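Local coordinates for protein SusD homolog (Bacteroides thetaiotaomicron, PDB 4MRU) that probably binds mucin O-glycans as a SusD-like lipoprotein of the outer membrane, and can carry a magnesium ion, at residues 243-249 and 316-322; 185-189 and 237-242; 32-38 and 321-325. All coordinates share one frame; numbering follows the deposited sequence.

Contact 1 (243-249 and 316-322); sequences VAENRSA and MTASDPY
N246 and the 317-320 turn hold each other by two hydrogen bonds, one from the backbone of the asparagine and one from its side chain. The backbone N of N246 gives a nearly straight bond to A318 O (2.7 Å, 175° at the hydrogen). Its amide nitrogen ND2 reaches D320 O at 2.8 Å, a bond lying in the amide's own plane although it meets the carbonyl from above the carbonyl plane. With CG anti to the backbone N (chi1 -176°), the amide is carried across to the turn. Asparagine suits the place because its amide has both a donor end, ND2, which is spent on D320 O, and an acceptor end, OD1, which takes a weak capping bond from A249 N at the start of helix 248-254.

The turn is braced by its own bonds: it is a type I beta turn closed by D320 N to T317 O, and the D320 carboxylate takes T317 N and T317 OG1 on its two oxygens.

Apolar and aromatic packing fills in around this polar centre. The amide of N246 lies over one face of the Y322 ring, the planes 30° apart and ND2 3.7 Å above the ring, offset toward its rim. V243 CG2 comes within 4.1 Å of Y322 CE2, the two side chains crossing at about a right angle. M316, a selenomethionine, bends at its end so that CE packs 3.9 Å from A249 CB.

Waters carry the rest: two join V243 to S319 O, and another links N246 ND2 with P321 O. One asparagine thus meets the turn through both backbone and side chain while its side-chain oxygen OD1 serves the helix start, which ties the two segments and the approach to helix 248-254 together.

Contact 2 (185-189 and 237-242); sequences DDVYY and DNALFH. With EDO (1,2-ethanediol), chain J.
H242 turns the edge of its imidazole toward D186, and D186 O is gripped twice by this one residue. H242 N and H242 ND1 each donate to D186 O at 2.9 Å, the two donors arriving from opposite faces of the carbonyl plane. The acceptor lies in the imidazole plane, 3° out of it, which fixes the ring's rotation; with CG beside the backbone N (chi1 -56°), ND1 can reach the same oxygen as its own amide. Histidine fits because it offers a ring N-H close to the main chain.

The Y189 ring lies obliquely to the imidazole, planes at 43° and centroids 5.5 Å apart. Its hydroxyl hydrogen-bonds a 1,2-ethanediol, probably from the crystallisation liquor.

Y188 points the other way along the strand: OH donates to D237 O (2.7 Å), which sits near the ring plane at the edge, while A239 CB packs 3.9 Å from CZ. A small alanine lets the ring lie close. V187 spreads its two methyl branches along the strand, CG1 against A239 CB and CG2 to 4.0 Å from F241 CD1, and its CA-H points at L240 O.

D185 braces the loop: its OD1 accepts from V187 N and Y188 N on one face of the carboxylate, the first bond an Asx turn, the two together an Asx motif; Q32 also donates to this oxygen. R29 forms a salt bridge with D186. The arrangement is a loop braced by an Asx motif before helix 192-209 and laid against strand 239-241, part of a two-stranded antiparallel sheet set among the helices of a SusD-like, TPR-related fold.

Contact 3 (32-38 and 321-325); sequences QGLVIPA and PYVWM. With EDO (1,2-ethanediol), chain F.
The W324 indole has V35 over one face and Q32 at its edge. V35 CG1 makes a CH-pi contact 3.7 Å from the centroid of the W324 five-membered ring, 13° off the normal, and V35 CG2 lies 3.6 Å from W324 CZ2; the branched valine thus spans both rings. CG1 stands anti to the backbone N of V35 (chi1 174°), which sets it over the indole's centre. Q32 O meets the edge at CZ2, near the ring plane. On the Y322 ring, I36 O lies over a face and I36 CG2 touches CD1 at 3.7 Å, while A38 CB packs near CE2.

The bend that follows helix 24-32 is thereby seated on strand 322-325, where a classic beta bulge sets W324 and M325 opposite A239 of strand 239-241. T116 and R120 of helix 104-125 touch the same bend.

One water joins three polar atoms, accepting from W324 NE1 (3.0 Å) and donating to Q32 O and I36 O. With the indole cut back to an alanine here, a gap is likely to open beneath V35 and the water to lose its N-H donor. The I36 side chain runs antiparallel alongside that of W324, its CG1 3.9 Å from W324 CD1.

How the contacts relate
The three contacts gather round one small antiparallel sheet, strands 239-241 and 322-325, on the same side of the chain's centre. Contacts 2 and 3 have centres about 9 Å apart, contacts 1 and 3 about 10 Å, and contacts 1 and 2 about 14 Å. Contact 2 closes before contact 1 opens along the chain, and contact 2 is nested within the loop closed by contact 3, with 282 residues between its segments. Contacts 1 and 3 share P321 and Y322, and a water. Backbone pairing of A239 and F241 with W324 and Y322 joins contact 2 to the others, so that early, middle and later parts of the SusD-like chain converge here.

Contact 1 (243-249 and 316-322)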
loop_
_atom_site.group_PDB
_atom_site.type_symbol
_atom_site.label_atom_id
_atom_site.label_comp_id
_atom_site.label_asym_id
_atom_site.label_seq_id
_atom_site.Cartn_x
_atom_site.Cartn_y
_atom_site.Cartn_z
ATOM N N VAL A 243 5.491 -17.360 -5.266
ATOM C CA VAL A 243 6.634 -17.847 -4.560
ATOM C C VAL A 243 6.381 -19.280 -4.096
ATOM O O VAL A 243 5.238 -19.635 -3.830
ATOM C CB VAL A 243 6.937 -16.993 -3.322
ATOM C CG1 VAL A 243 7.420 -15.609 -3.724
ATOM C CG2 VAL A 243 5.713 -16.901 -2.426
ATOM N N ALA A 244 7.452 -20.071 -4.019
ATOM C CA ALA A 244 7.383 -21.456 -3.526
ATOM C C ALA A 244 7.105 -21.469 -2.033
ATOM O O ALA A 244 6.417 -22.346 -1.542
ATOM C CB ALA A 244 8.674 -22.201 -3.848
ATOM N N GLU A 245 7.599 -20.451 -1.311
ATOM C CA GLU A 245 7.320 -20.306 0.104
ATOM C C GLU A 245 7.125 -18.847 0.457
ATOM O O GLU A 245 8.020 -18.025 0.248
ATOM C CB GLU A 245 8.444 -20.910 0.984
ATOM C CG GLU A 245 7.994 -20.863 2.446
ATOM C CD GLU A 245 9.011 -21.312 3.496
ATOM O OE1 GLU A 245 10.212 -21.375 3.181
ATOM O OE2 GLU A 245 8.557 -21.560 4.656
ATOM N N ASN A 246 5.930 -18.527 0.958
ATOM C CA ASN A 246 5.613 -17.192 1.411
ATOM C C ASN A 246 6.049 -17.089 2.852
ATOM O O ASN A 246 5.413 -17.662 3.746
ATOM C CB ASN A 246 4.117 -16.925 1.244
ATOM C CG ASN A 246 3.724 -15.524 1.602
ATOM O OD1 ASN A 246 4.175 -14.960 2.619
ATOM N ND2 ASN A 246 2.840 -14.933 0.772
ATOM N N ARG A 247 7.168 -16.384 3.073
ATOM C CA ARG A 247 7.763 -16.302 4.384
ATOM C C ARG A 247 6.982 -15.323 5.260
ATOM O O ARG A 247 7.055 -15.391 6.476
ATOM C CB ARG A 247 9.226 -15.847 4.275
ATOM C CG ARG A 247 10.084 -16.724 3.396
ATOM C CD ARG A 247 10.491 -17.962 4.130
ATOM N NE ARG A 247 11.414 -17.659 5.210
ATOM C CZ ARG A 247 11.835 -18.548 6.095
ATOM N NH1 ARG A 247 11.398 -19.795 6.039
ATOM N NH2 ARG A 247 12.684 -18.194 7.054
ATOM N N SER A 248 6.226 -14.416 4.647
ATOM C CA SER A 248 5.420 -13.481 5.428
ATOM C C SER A 248 4.371 -14.227 6.256
ATOM O O SER A 248 3.863 -13.703 7.250
ATOM C CB SER A 248 4.718 -12.415 4.551
ATOM O OG SER A 248 3.586 -12.885 3.828
ATOM N N ALA A 249 4.011 -15.434 5.832
ATOM C CA ALA A 249 3.080 -16.245 6.609
ATOM C C ALA A 249 3.623 -16.538 7.995
ATOM O O ALA A 249 2.835 -16.724 8.927
ATOM C CB ALA A 249 2.742 -17.543 5.877
HETATM N N MSE A 316 -4.200 -16.969 5.552
HETATM C CA MSE A 316 -3.186 -17.152 4.557
HETATM C C MSE A 316 -2.452 -18.441 4.764
HETATM O O MSE A 316 -2.537 -19.071 5.848
HETATM C CB MSE A 316 -2.195 -15.993 4.666
HETATM C CG MSE A 316 -1.309 -16.101 5.903
HETATM SE SE MSE A 316 -0.144 -14.500 5.912
HETATM C CE MSE A 316 0.638 -14.734 4.136
ATOM N N THR A 317 -1.732 -18.860 3.724
ATOM C CA THR A 317 -0.907 -20.074 3.770
ATOM C C THR A 317 0.473 -19.730 3.279
ATOM O O THR A 317 0.653 -18.707 2.595
ATOM C CB THR A 317 -1.462 -21.230 2.892
ATOM O OG1 THR A 317 -1.103 -21.019 1.507
ATOM C CG2 THR A 317 -3.004 -21.376 3.041
ATOM N N ALA A 318 1.410 -20.625 3.552
ATOM C CA ALA A 318 2.788 -20.485 3.107
ATOM C C ALA A 318 2.998 -20.651 1.603
ATOM O O ALA A 318 4.130 -20.528 1.178
ATOM C CB ALA A 318 3.686 -21.465 3.873
ATOM N N SER A 319 1.943 -20.926 0.817
ATOM C CA SER A 319 2.021 -20.944 -0.645
ATOM C C SER A 319 1.399 -19.735 -1.326
ATOM O O SER A 319 1.444 -19.631 -2.551
ATOM C CB SER A 319 1.296 -22.168 -1.222
ATOM O OG SER A 319 1.587 -23.340 -0.490
ATOM N N ASP A 320 0.818 -18.802 -0.557
ATOM C CA ASP A 320 0.114 -17.694 -1.153
ATOM C C ASP A 320 1.076 -16.737 -1.881
ATOM O O ASP A 320 2.209 -16.551 -1.427
ATOM C CB ASP A 320 -0.591 -16.891 -0.093
ATOM C CG ASP A 320 -1.729 -17.644 0.577
ATOM O OD1 ASP A 320 -2.102 -18.746 0.139
ATOM O OD2 ASP A 320 -2.270 -17.091 1.552
ATOM N N PRO A 321 0.620 -16.093 -2.978
ATOM C CA PRO A 321 1.423 -15.082 -3.665
ATOM C C PRO A 321 1.355 -13.746 -2.941
ATOM O O PRO A 321 0.509 -13.586 -2.065
ATOM C CB PRO A 321 0.742 -14.974 -5.022
ATOM C CG PRO A 321 -0.695 -15.288 -4.711
ATOM C CD PRO A 321 -0.643 -16.363 -3.690
ATOM N N TYR A 322 2.260 -12.826 -3.269
ATOM C CA TYR A 322 2.157 -11.472 -2.820
ATOM C C TYR A 322 1.428 -10.657 -3.899
ATOM O O TYR A 322 1.843 -10.682 -5.080
ATOM C CB TYR A 322 3.531 -10.884 -2.553
ATOM C CG TYR A 322 4.326 -11.548 -1.480
ATOM C CD1 TYR A 322 4.208 -11.157 -0.146
ATOM C CD2 TYR A 322 5.234 -12.546 -1.780
ATOM C CE1 TYR A 322 4.971 -11.760 0.856
ATOM C CE2 TYR A 322 5.963 -13.189 -0.781
ATOM C CZ TYR A 322 5.846 -12.760 0.540
ATOM O OH TYR A 322 6.588 -13.377 1.538
HETATM O O HOH W 1 2.525 -18.103 -4.657
HETATM O O HOH W 2 3.240 -21.547 -4.314
HETATM O O HOH W 3 8.495 -14.941 0.930
HETATM O O HOH W 4 0.509 -13.044 0.738
#

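Contact 2 (185-189 and 237-242)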
loop_
_atom_site.group_PDB
_atom_site.type_symbol
_atom_site.label_atom_id
_atom_site.label_comp_id
_atom_site.label_asym_id
_atom_site.label_seq_id
_atom_site.Cartn_x
_atom_site.Cartn_y
_atom_site.Cartn_z
ATOM N N ASP A 185 11.144 -14.740 -14.279
ATOM C CA ASP A 185 10.143 -13.747 -13.897
ATOM C C ASP A 185 8.983 -14.471 -13.236
ATOM O O ASP A 185 8.289 -15.262 -13.889
ATOM C CB ASP A 185 9.721 -12.994 -15.159
ATOM C CG ASP A 185 8.364 -12.258 -15.015
ATOM O OD1 ASP A 185 7.919 -11.962 -13.873
ATOM O OD2 ASP A 185 7.744 -12.003 -16.068
ATOM N N ASP A 186 8.799 -14.276 -11.941
ATOM C CA ASP A 186 7.728 -15.037 -11.218
ATOM C C ASP A 186 6.479 -14.245 -10.948
ATOM O O ASP A 186 5.664 -14.573 -10.055
ATOM C CB ASP A 186 8.304 -15.628 -9.921
ATOM C CG ASP A 186 9.221 -16.833 -10.202
ATOM O OD1 ASP A 186 9.271 -17.309 -11.349
ATOM O OD2 ASP A 186 9.856 -17.324 -9.257
ATOM N N VAL A 187 6.309 -13.190 -11.734
ATOM C CA VAL A 187 5.090 -12.360 -11.691
ATOM C C VAL A 187 4.280 -12.702 -12.930
ATOM O O VAL A 187 3.169 -13.226 -12.814
ATOM C CB VAL A 187 5.410 -10.867 -11.621
ATOM C CG1 VAL A 187 4.146 -10.002 -11.797
ATOM C CG2 VAL A 187 6.045 -10.559 -10.273
ATOM N N TYR A 188 4.861 -12.452 -14.105
ATOM C CA TYR A 188 4.150 -12.710 -15.374
ATOM C C TYR A 188 4.802 -13.751 -16.277
ATOM O O TYR A 188 4.367 -13.940 -17.428
ATOM C CB TYR A 188 3.972 -11.394 -16.132
ATOM C CG TYR A 188 2.937 -10.475 -15.554
ATOM C CD1 TYR A 188 1.634 -10.910 -15.300
ATOM C CD2 TYR A 188 3.236 -9.152 -15.309
ATOM C CE1 TYR A 188 0.680 -10.044 -14.800
ATOM C CE2 TYR A 188 2.295 -8.288 -14.822
ATOM C CZ TYR A 188 1.016 -8.733 -14.567
ATOM O OH TYR A 188 0.106 -7.809 -14.109
ATOM N N TYR A 189 5.809 -14.462 -15.763
ATOM C CA TYR A 189 6.456 -15.534 -16.500
ATOM C C TYR A 189 6.757 -15.124 -17.930
ATOM O O TYR A 189 6.552 -15.867 -18.885
ATOM C CB TYR A 189 5.578 -16.787 -16.424
ATOM C CG TYR A 189 5.363 -17.222 -14.970
ATOM C CD1 TYR A 189 6.313 -17.983 -14.316
ATOM C CD2 TYR A 189 4.226 -16.820 -14.249
ATOM C CE1 TYR A 189 6.130 -18.376 -12.989
ATOM C CE2 TYR A 189 4.043 -17.183 -12.941
ATOM C CZ TYR A 189 5.000 -17.972 -12.313
ATOM O OH TYR A 189 4.824 -18.348 -11.009
ATOM N N ASP A 237 -5.072 -10.845 -15.272
ATOM C CA ASP A 237 -3.912 -10.022 -15.512
ATOM C C ASP A 237 -3.350 -9.358 -14.232
ATOM O O ASP A 237 -2.478 -8.527 -14.329
ATOM C CB ASP A 237 -4.252 -8.968 -16.568
ATOM C CG ASP A 237 -4.479 -9.591 -17.943
ATOM O OD1 ASP A 237 -3.773 -10.591 -18.230
ATOM O OD2 ASP A 237 -5.313 -9.083 -18.725
ATOM N N ASN A 238 -3.880 -9.688 -13.063
ATOM C CA ASN A 238 -3.383 -9.108 -11.824
ATOM C C ASN A 238 -1.893 -9.405 -11.706
ATOM O O ASN A 238 -1.450 -10.485 -12.117
ATOM C CB ASN A 238 -4.109 -9.693 -10.594
ATOM C CG ASN A 238 -5.588 -9.303 -10.522
ATOM O OD1 ASN A 238 -6.039 -8.376 -11.184
ATOM N ND2 ASN A 238 -6.330 -9.994 -9.664
ATOM N N ALA A 239 -1.153 -8.479 -11.104
ATOM C CA ALA A 239 0.275 -8.617 -10.858
ATOM C C ALA A 239 0.469 -9.252 -9.477
ATOM O O ALA A 239 0.188 -8.611 -8.453
ATOM C CB ALA A 239 0.946 -7.282 -10.901
ATOM N N LEU A 240 0.902 -10.510 -9.480
ATOM C CA LEU A 240 1.154 -11.253 -8.272
ATOM C C LEU A 240 2.569 -11.762 -8.342
ATOM O O LEU A 240 2.983 -12.299 -9.396
ATOM C CB LEU A 240 0.239 -12.452 -8.176
ATOM C CG LEU A 240 -1.172 -12.370 -7.618
ATOM C CD1 LEU A 240 -1.958 -11.246 -8.214
ATOM C CD2 LEU A 240 -1.810 -13.733 -7.896
ATOM N N PHE A 241 3.311 -11.668 -7.235
ATOM C CA PHE A 241 4.627 -12.306 -7.139
ATOM C C PHE A 241 4.401 -13.677 -6.532
ATOM O O PHE A 241 4.076 -13.819 -5.351
ATOM C CB PHE A 241 5.608 -11.445 -6.339
ATOM C CG PHE A 241 6.956 -12.058 -6.131
ATOM C CD1 PHE A 241 7.675 -12.607 -7.199
ATOM C CD2 PHE A 241 7.545 -12.038 -4.868
ATOM C CE1 PHE A 241 8.936 -13.123 -7.022
ATOM C CE2 PHE A 241 8.813 -12.560 -4.686
ATOM C CZ PHE A 241 9.500 -13.111 -5.752
ATOM N N HIS A 242 4.557 -14.699 -7.360
ATOM C CA HIS A 242 4.373 -16.057 -6.945
ATOM C C HIS A 242 5.645 -16.597 -6.330
ATOM O O HIS A 242 6.772 -16.362 -6.827
ATOM C CB HIS A 242 4.003 -16.934 -8.160
ATOM C CG HIS A 242 2.804 -16.463 -8.898
ATOM N ND1 HIS A 242 2.874 -15.491 -9.863
ATOM C CD2 HIS A 242 1.496 -16.797 -8.798
ATOM C CE1 HIS A 242 1.671 -15.266 -10.356
ATOM N NE2 HIS A 242 0.815 -16.030 -9.712
HETATM C C1 EDO J . 7.222 -19.390 -9.201
HETATM O O1 EDO J . 6.205 -20.111 -9.868
HETATM C C2 EDO J . 7.126 -19.703 -7.716
HETATM O O2 EDO J . 6.711 -21.057 -7.497
HETATM O O HOH W 5 9.365 -16.616 -6.642
HETATM O O HOH W 6 0.782 -12.211 -11.867
#

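Contact 3 (32-38 and 321-325)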
loop_
_atom_site.group_PDB
_atom_site.type_symbol
_atom_site.label_atom_id
_atom_site.label_comp_id
_atom_site.label_asym_id
_atom_site.label_seq_id
_atom_site.Cartn_x
_atom_site.Cartn_y
_atom_site.Cartn_z
ATOM N N GLN A 32 11.904 -8.496 -7.530
ATOM C CA GLN A 32 10.471 -8.740 -7.323
ATOM C C GLN A 32 10.146 -8.948 -5.844
ATOM O O GLN A 32 9.074 -8.555 -5.366
ATOM C CB GLN A 32 10.000 -9.942 -8.159
ATOM C CG GLN A 32 10.108 -9.668 -9.645
ATOM C CD GLN A 32 9.679 -10.812 -10.565
ATOM O OE1 GLN A 32 9.764 -11.999 -10.240
ATOM N NE2 GLN A 32 9.259 -10.441 -11.741
ATOM N N GLY A 33 11.104 -9.509 -5.104
ATOM C CA GLY A 33 10.978 -9.689 -3.669
ATOM C C GLY A 33 11.242 -8.489 -2.806
ATOM O O GLY A 33 11.242 -8.597 -1.588
ATOM N N LEU A 34 11.477 -7.343 -3.425
ATOM C CA LEU A 34 11.651 -6.073 -2.671
ATOM C C LEU A 34 10.496 -5.112 -2.869
ATOM O O LEU A 34 10.527 -3.951 -2.399
ATOM C CB LEU A 34 12.944 -5.437 -3.126
ATOM C CG LEU A 34 14.200 -6.114 -2.566
ATOM C CD1 LEU A 34 15.441 -5.690 -3.340
ATOM C CD2 LEU A 34 14.365 -5.806 -1.086
ATOM N N VAL A 35 9.494 -5.546 -3.603
ATOM C CA VAL A 35 8.261 -4.786 -3.802
ATOM C C VAL A 35 7.429 -4.999 -2.548
ATOM O O VAL A 35 7.448 -4.157 -1.639
ATOM C CB VAL A 35 7.535 -5.178 -5.117
ATOM C CG1 VAL A 35 6.187 -4.488 -5.221
ATOM C CG2 VAL A 35 8.399 -4.822 -6.310
ATOM N N ILE A 36 6.765 -6.152 -2.429
ATOM C CA ILE A 36 6.208 -6.504 -1.144
ATOM C C ILE A 36 7.272 -7.427 -0.610
ATOM O O ILE A 36 7.570 -8.459 -1.243
ATOM C CB ILE A 36 4.857 -7.218 -1.219
ATOM C CG1 ILE A 36 3.812 -6.413 -2.007
ATOM C CG2 ILE A 36 4.344 -7.487 0.190
ATOM C CD1 ILE A 36 3.230 -5.230 -1.302
ATOM N N PRO A 37 7.952 -7.026 0.470
ATOM C CA PRO A 37 9.151 -7.807 0.853
ATOM C C PRO A 37 8.885 -9.305 1.110
ATOM O O PRO A 37 8.026 -9.703 1.904
ATOM C CB PRO A 37 9.636 -7.126 2.116
ATOM C CG PRO A 37 8.612 -6.118 2.458
ATOM C CD PRO A 37 7.736 -5.853 1.335
ATOM N N ALA A 38 9.684 -10.106 0.450
ATOM C CA ALA A 38 9.587 -11.541 0.552
ATOM C C ALA A 38 10.503 -12.135 1.625
ATOM O O ALA A 38 10.452 -13.347 1.854
ATOM C CB ALA A 38 9.907 -12.143 -0.806
ATOM N N PRO A 321 0.620 -16.093 -2.978
ATOM C CA PRO A 321 1.423 -15.082 -3.665
ATOM C C PRO A 321 1.355 -13.746 -2.941
ATOM O O PRO A 321 0.509 -13.586 -2.065
ATOM C CB PRO A 321 0.742 -14.974 -5.022
ATOM C CG PRO A 321 -0.695 -15.288 -4.711
ATOM C CD PRO A 321 -0.643 -16.363 -3.690
ATOM N N TYR A 322 2.260 -12.826 -3.269
ATOM C CA TYR A 322 2.157 -11.472 -2.820
ATOM C C TYR A 322 1.428 -10.657 -3.899
ATOM O O TYR A 322 1.843 -10.682 -5.080
ATOM C CB TYR A 322 3.531 -10.884 -2.553
ATOM C CG TYR A 322 4.326 -11.548 -1.480
ATOM C CD1 TYR A 322 4.208 -11.157 -0.146
ATOM C CD2 TYR A 322 5.234 -12.546 -1.780
ATOM C CE1 TYR A 322 4.971 -11.760 0.856
ATOM C CE2 TYR A 322 5.963 -13.189 -0.781
ATOM C CZ TYR A 322 5.846 -12.760 0.540
ATOM O OH TYR A 322 6.588 -13.377 1.538
ATOM N N VAL A 323 0.386 -9.917 -3.519
ATOM C CA VAL A 323 -0.484 -9.261 -4.501
ATOM C C VAL A 323 -0.033 -7.833 -4.676
ATOM O O VAL A 323 -0.129 -7.029 -3.741
ATOM C CB VAL A 323 -1.985 -9.337 -4.082
ATOM C CG1 VAL A 323 -2.892 -8.624 -5.083
ATOM C CG2 VAL A 323 -2.456 -10.790 -3.908
ATOM N N TRP A 324 0.478 -7.504 -5.870
ATOM C CA TRP A 324 0.934 -6.137 -6.136
ATOM C C TRP A 324 -0.172 -5.180 -6.615
ATOM O O TRP A 324 -0.337 -4.127 -6.068
ATOM C CB TRP A 324 1.980 -6.140 -7.204
ATOM C CG TRP A 324 3.284 -6.804 -6.846
ATOM C CD1 TRP A 324 3.584 -7.483 -5.729
ATOM C CD2 TRP A 324 4.440 -6.826 -7.660
ATOM N NE1 TRP A 324 4.888 -7.944 -5.784
ATOM C CE2 TRP A 324 5.433 -7.525 -6.967
ATOM C CE3 TRP A 324 4.738 -6.302 -8.915
ATOM C CZ2 TRP A 324 6.725 -7.727 -7.500
ATOM C CZ3 TRP A 324 6.011 -6.442 -9.421
ATOM C CH2 TRP A 324 6.989 -7.163 -8.723
HETATM N N MSE A 325 -0.890 -5.545 -7.666
HETATM C CA MSE A 325 -1.874 -4.656 -8.267
HETATM C C MSE A 325 -2.938 -5.491 -8.900
HETATM O O MSE A 325 -2.654 -6.424 -9.636
HETATM C CB MSE A 325 -1.197 -3.764 -9.303
HETATM C CG MSE A 325 -2.296 -2.953 -9.996
HETATM SE SE MSE A 325 -2.468 -1.051 -9.596
HETATM C CE MSE A 325 -0.521 -0.667 -9.651
HETATM C C1 EDO F . 3.232 -2.247 -5.625
HETATM O O1 EDO F . 3.343 -1.152 -4.709
HETATM C C2 EDO F . 2.574 -3.305 -4.809
HETATM O O2 EDO F . 1.307 -2.748 -4.505
HETATM O O HOH W 7 6.878 -8.778 -3.769
HETATM O O HOH W 8 8.194 -11.887 3.743
HETATM O O HOH W 3 8.495 -14.941 0.930
#